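PDB 3EWM: putative sugar kinase PH1459, which probably phosphorylates a sugar, perhaps fructose, at the expense of ATP, as a member of the PfkB family of carbohydrate kinases. Local coordinates for residues Val39-Ser44 / Glu72-Arg77; Gly8-Asp13 / Ser50-Lys55. All coordinates share one frame; numbering follows the deposited sequence.

Contacts 1 and 2, whose centres lie 10 Å apart, meet at strand 49-57 of the large sheet. Contact 2 includes part of that strand, and there the chain, leaving neighbouring strand 3-7, is still bonded to it through Gly-8; contact 1 packs and bonds against the strand's earlier half. Two probable hydrogen bonds join them: Ser-50 OG to Ala-40 O at 2.6 Å, and Ser-51 OG to Asp-75 OD2 at 2.7 Å. Val-43 CG1 also packs on Ser-50 CB at 3.7 Å. Contact 1 lies away from the known ATP-binding residues, whereas in contact 2 the side chain of Glu-9 is about 11 Å from that of Lys-190, which binds ATP.

Contact 1 of 2, residues Val39-Ser44 / Glu72-Arg77; sequences VAVGVS and ENVDTR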
loop_
_atom_site.group_PDB
_atom_site.type_symbol
_atom_site.label_atom_id
_atom_site.label_comp_id
_atom_site.label_asym_id
_atom_site.label_seq_id
_atom_site.Cartn_x
_atom_site.Cartn_y
_atom_site.Cartn_z
ATOM N N VAL A 39 11.842 5.799 -16.545
ATOM C CA VAL A 39 12.338 6.452 -17.747
ATOM C C VAL A 39 13.271 7.609 -17.355
ATOM O O VAL A 39 14.330 7.794 -17.948
ATOM C CB VAL A 39 11.195 6.990 -18.627
ATOM C CG1 VAL A 39 11.775 7.799 -19.809
ATOM C CG2 VAL A 39 10.341 5.853 -19.159
ATOM N N ALA A 40 12.870 8.359 -16.336
ATOM C CA ALA A 40 13.674 9.492 -15.864
ATOM C C ALA A 40 15.052 9.022 -15.431
ATOM O O ALA A 40 16.049 9.664 -15.749
ATOM C CB ALA A 40 12.983 10.210 -14.710
ATOM N N VAL A 41 15.107 7.903 -14.707
ATOM C CA VAL A 41 16.391 7.316 -14.308
ATOM C C VAL A 41 17.190 6.859 -15.545
ATOM O O VAL A 41 18.385 7.133 -15.649
ATOM C CB VAL A 41 16.184 6.170 -13.278
ATOM C CG1 VAL A 41 17.462 5.324 -13.090
ATOM C CG2 VAL A 41 15.699 6.748 -11.959
ATOM N N GLY A 42 16.518 6.206 -16.487
ATOM C CA GLY A 42 17.160 5.799 -17.742
ATOM C C GLY A 42 17.787 6.967 -18.478
ATOM O O GLY A 42 18.942 6.895 -18.880
ATOM N N VAL A 43 17.024 8.046 -18.634
ATOM C CA VAL A 43 17.511 9.289 -19.268
ATOM C C VAL A 43 18.779 9.802 -18.594
ATOM O O VAL A 43 19.784 10.068 -19.261
ATOM C CB VAL A 43 16.428 10.364 -19.278
ATOM C CG1 VAL A 43 16.987 11.730 -19.690
ATOM C CG2 VAL A 43 15.290 9.938 -20.213
ATOM N N SER A 44 18.728 9.905 -17.271
ATOM C CA SER A 44 19.887 10.287 -16.486
ATOM C C SER A 44 21.061 9.346 -16.701
ATOM O O SER A 44 22.178 9.796 -16.874
ATOM C CB SER A 44 19.547 10.367 -15.003
ATOM O OG SER A 44 20.683 10.825 -14.279
ATOM N N GLU A 72 20.469 8.655 -8.555
ATOM C CA GLU A 72 20.549 8.480 -10.003
ATOM C C GLU A 72 20.671 9.800 -10.755
ATOM O O GLU A 72 20.626 9.816 -11.982
ATOM C CB GLU A 72 19.330 7.694 -10.509
ATOM C CG GLU A 72 19.319 6.230 -10.091
ATOM C CD GLU A 72 20.385 5.376 -10.775
ATOM O OE1 GLU A 72 20.947 5.757 -11.827
ATOM O OE2 GLU A 72 20.652 4.286 -10.253
ATOM N N ASN A 73 20.808 10.901 -10.012
ATOM C CA ASN A 73 20.983 12.251 -10.567
ATOM C C ASN A 73 19.766 12.767 -11.292
ATOM O O ASN A 73 19.852 13.649 -12.151
ATOM C CB ASN A 73 22.234 12.357 -11.447
ATOM C CG ASN A 73 23.481 12.026 -10.674
ATOM O OD1 ASN A 73 23.629 12.444 -9.525
ATOM N ND2 ASN A 73 24.368 11.231 -11.275
ATOM N N VAL A 74 18.621 12.240 -10.904
ATOM C CA VAL A 74 17.363 12.715 -11.430
ATOM C C VAL A 74 16.968 13.883 -10.542
ATOM O O VAL A 74 16.929 13.754 -9.317
ATOM C CB VAL A 74 16.304 11.636 -11.402
ATOM C CG1 VAL A 74 14.901 12.224 -11.841
ATOM C CG2 VAL A 74 16.739 10.500 -12.319
ATOM N N ASP A 75 16.705 15.013 -11.183
ATOM C CA ASP A 75 16.235 16.207 -10.507
ATOM C C ASP A 75 14.924 15.875 -9.813
ATOM O O ASP A 75 13.986 15.385 -10.451
ATOM C CB ASP A 75 16.065 17.323 -11.535
ATOM C CG ASP A 75 15.389 18.565 -10.969
ATOM O OD1 ASP A 75 15.515 18.856 -9.753
ATOM O OD2 ASP A 75 14.737 19.258 -11.781
ATOM N N THR A 76 14.872 16.110 -8.501
ATOM C CA THR A 76 13.685 15.733 -7.713
ATOM C C THR A 76 12.928 16.952 -7.185
ATOM O O THR A 76 11.952 16.808 -6.434
ATOM C CB THR A 76 14.047 14.815 -6.538
ATOM O OG1 THR A 76 15.056 15.446 -5.755
ATOM C CG2 THR A 76 14.557 13.449 -7.040
ATOM N N ARG A 77 13.349 18.143 -7.611
ATOM C CA ARG A 77 12.739 19.393 -7.160
ATOM C C ARG A 77 11.248 19.451 -7.480
ATOM O O ARG A 77 10.462 20.008 -6.703
ATOM C CB ARG A 77 13.453 20.616 -7.745
ATOM C CG ARG A 77 14.824 20.961 -7.122
ATOM C CD ARG A 77 15.537 22.026 -7.987
ATOM N NE ARG A 77 15.425 21.653 -9.401
ATOM C CZ ARG A 77 15.444 22.489 -10.440
ATOM N NH1 ARG A 77 15.612 23.801 -10.266
ATOM N NH2 ARG A 77 15.291 21.998 -11.668
HETATM O O HOH W 1 23.721 9.681 -13.549
#
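Ser-44 and Glu-72 meet through a short hydrogen bond, the hydroxyl OG giving its proton to the backbone O of Glu-72 at 2.5 Å. The donor lies in the carbonyl plane, with a C=O...OG angle of 157°. CB of the serine faces the loop, and with chi1 at -176° OG lies beside the serine's own carbonyl carbon, where it meets the Glu-72 carbonyl. Asn-73, at positive phi, is the C-prime residue of the Schellman motif that ends helix 60-71, so the bonded carbonyl belongs to the turn by which that helix stops. A water accepts from Asn-73 ND2 at 2.8 Å and makes a weak bond to Ser-44 OG. With an alanine here, the carbonyl of Glu-72 would probably be left without its hydroxyl mate and the water without one of its anchors.

One helical turn back, Val-41 divides its two methyls between two partners. CG1 lies against the bent aliphatic part of Glu-72, 3.6 Å from CG, while CG2 touches Val-74 CG2 at 3.9 Å, the two valines crossing at about a right angle. The bend at chi2 (-70°) folds the glutamate over this methyl, and its carboxylate goes on to salt bridges with Arg-290 and Arg-45. Val-74 also straddles: CG1 meets Ala-40 CB at 4.0 Å, and CG2 rests 3.6 Å from Ala-40 O.

Together these contacts join helix 35-45 to the loop between helix 60-71 and strand 79-82. That helix and loop form the beta-alpha-beta crossover between parallel strands 49-57 and 79-82. Val-41 also packs on Leu-69 of helix 60-71, Val-74 reaches Leu-52 of strand 49-57, and Val-39 and Val-43 turn to helix 245-259.

Contact 2 of 2, residues Gly8-Asp13 / Ser50-Lys55; sequences GELLID and SSLISK
Ser-54 grips the backbone of Gly-8 with its side chain: OG donates to Gly-8 O at 2.6 Å, in the plane of that carbonyl. Its chi1 of -166° swings the hydroxyl away from the serine's own N and across to segment 8-13. The same oxygen sits 3.2 Å from Leu-10 CB, so the serine is closely flanked by the leucine's first carbon. Just before it, Gly-8 N bonds to Ile-53 O at 3.1 Å, with the donor almost in line with the C=O bond (177°). Gly-8 itself adopts an extended conformation with positive phi, where a side chain would collide with the preceding carbonyl and with the carboxylate of Glu-9.

Leu-10 and Leu-52 supply the apolar part. Each holds CG anti to its backbone N and chi2 near 65°, and in this shared conformation their branched ends meet, crossing obliquely. Leu-52 CD2 lies against both methyls of Leu-10, 3.9 Å from CD2 and slightly farther from CD1. Farther along, a water donates to both Leu-10 O and Lys-55 O, 2.7 Å from each, linking two carbonyls that cannot bond to each other.

The arrangement marks a parting of strands. Strand 3-7 runs parallel to strand 49-57 in the large sheet; beyond Gly-8 the chain turns off into strand 11-16 of the four-stranded sheet, between strands 27-33 and 88-93, a sheet consistent with the lid of PfkB-family kinases. Both leucines pack against Ala-37 of helix 35-45 and Leu-69 of helix 60-71.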
loop_
_atom_site.group_PDB
_atom_site.type_symbol
_atom_site.label_atom_id
_atom_site.label_comp_id
_atom_site.label_asym_id
_atom_site.label_seq_id
_atom_site.Cartn_x
_atom_site.Cartn_y
_atom_site.Cartn_z
ATOM N N GLY A 8 4.378 11.963 -13.936
ATOM C CA GLY A 8 3.400 10.925 -13.657
ATOM C C GLY A 8 3.743 10.186 -12.377
ATOM O O GLY A 8 4.339 10.754 -11.464
ATOM N N GLU A 9 3.388 8.906 -12.352
ATOM C CA GLU A 9 3.413 8.103 -11.159
ATOM C C GLU A 9 4.842 7.840 -10.679
ATOM O O GLU A 9 5.735 7.513 -11.468
ATOM C CB GLU A 9 2.631 6.792 -11.363
ATOM C CG GLU A 9 3.226 5.808 -12.314
ATOM C CD GLU A 9 2.888 6.060 -13.773
ATOM O OE1 GLU A 9 2.466 7.185 -14.129
ATOM O OE2 GLU A 9 3.103 5.118 -14.575
ATOM N N LEU A 10 5.022 8.011 -9.379
ATOM C CA LEU A 10 6.253 7.653 -8.695
ATOM C C LEU A 10 5.794 6.929 -7.467
ATOM O O LEU A 10 4.993 7.456 -6.663
ATOM C CB LEU A 10 7.088 8.895 -8.340
ATOM C CG LEU A 10 8.276 8.719 -7.379
ATOM C CD1 LEU A 10 9.337 7.771 -7.933
ATOM C CD2 LEU A 10 8.895 10.084 -6.996
ATOM N N LEU A 11 6.253 5.688 -7.335
ATOM C CA LEU A 11 5.682 4.813 -6.316
ATOM C C LEU A 11 6.673 3.784 -5.817
ATOM O O LEU A 11 7.730 3.584 -6.423
ATOM C CB LEU A 11 4.428 4.100 -6.875
ATOM C CG LEU A 11 4.526 3.428 -8.260
ATOM C CD1 LEU A 11 5.311 2.145 -8.188
ATOM C CD2 LEU A 11 3.131 3.170 -8.830
ATOM N N ILE A 12 6.302 3.120 -4.719
ATOM C CA ILE A 12 6.998 1.934 -4.231
ATOM C C ILE A 12 6.480 0.695 -4.961
ATOM O O ILE A 12 5.282 0.395 -4.950
ATOM C CB ILE A 12 6.802 1.717 -2.684
ATOM C CG1 ILE A 12 7.238 2.951 -1.881
ATOM C CG2 ILE A 12 7.513 0.445 -2.231
ATOM C CD1 ILE A 12 8.777 3.142 -1.815
ATOM N N ASP A 13 7.371 -0.013 -5.634
ATOM C CA ASP A 13 7.032 -1.343 -6.102
ATOM C C ASP A 13 7.380 -2.297 -4.986
ATOM O O ASP A 13 8.532 -2.365 -4.535
ATOM C CB ASP A 13 7.828 -1.746 -7.347
ATOM C CG ASP A 13 7.270 -1.160 -8.628
ATOM O OD1 ASP A 13 6.093 -0.781 -8.656
ATOM O OD2 ASP A 13 8.008 -1.110 -9.621
ATOM N N SER A 50 17.673 14.988 -16.446
ATOM C CA SER A 50 16.377 14.344 -16.298
ATOM C C SER A 50 15.687 14.867 -15.062
ATOM O O SER A 50 16.283 14.925 -13.995
ATOM C CB SER A 50 16.577 12.836 -16.176
ATOM O OG SER A 50 15.346 12.174 -16.101
ATOM N N SER A 51 14.421 15.238 -15.212
ATOM C CA SER A 51 13.627 15.756 -14.107
ATOM C C SER A 51 12.338 14.977 -14.038
ATOM O O SER A 51 11.752 14.628 -15.063
ATOM C CB SER A 51 13.263 17.227 -14.328
ATOM O OG SER A 51 14.386 18.062 -14.226
ATOM N N LEU A 52 11.888 14.707 -12.823
ATOM C CA LEU A 52 10.639 14.019 -12.636
ATOM C C LEU A 52 9.678 14.895 -11.862
ATOM O O LEU A 52 10.003 15.429 -10.803
ATOM C CB LEU A 52 10.858 12.681 -11.921
ATOM C CG LEU A 52 9.590 11.886 -11.578
ATOM C CD1 LEU A 52 8.873 11.394 -12.850
ATOM C CD2 LEU A 52 9.974 10.724 -10.675
ATOM N N ILE A 53 8.495 15.053 -12.424
ATOM C CA ILE A 53 7.422 15.747 -11.752
ATOM C C ILE A 53 6.451 14.699 -11.274
ATOM O O ILE A 53 5.886 13.936 -12.062
ATOM C CB ILE A 53 6.732 16.753 -12.686
ATOM C CG1 ILE A 53 7.687 17.920 -12.972
ATOM C CG2 ILE A 53 5.364 17.236 -12.075
ATOM C CD1 ILE A 53 7.466 18.531 -14.328
ATOM N N SER A 54 6.266 14.660 -9.965
ATOM C CA SER A 54 5.405 13.690 -9.357
ATOM C C SER A 54 5.028 14.157 -7.962
ATOM O O SER A 54 5.287 15.312 -7.577
ATOM C CB SER A 54 6.072 12.317 -9.309
ATOM O OG SER A 54 5.090 11.345 -9.014
ATOM N N LYS A 55 4.412 13.258 -7.203
ATOM C CA LYS A 55 3.958 13.618 -5.884
ATOM C C LYS A 55 4.037 12.370 -5.046
ATOM O O LYS A 55 3.579 11.297 -5.467
ATOM C CB LYS A 55 2.514 14.148 -5.933
ATOM C CG LYS A 55 2.159 15.058 -4.761
ATOM C CD LYS A 55 0.802 15.684 -4.968
ATOM C CE LYS A 55 0.394 16.539 -3.778
ATOM N NZ LYS A 55 -0.914 17.210 -4.014
HETATM O O HOH W 2 3.573 8.652 -4.764
#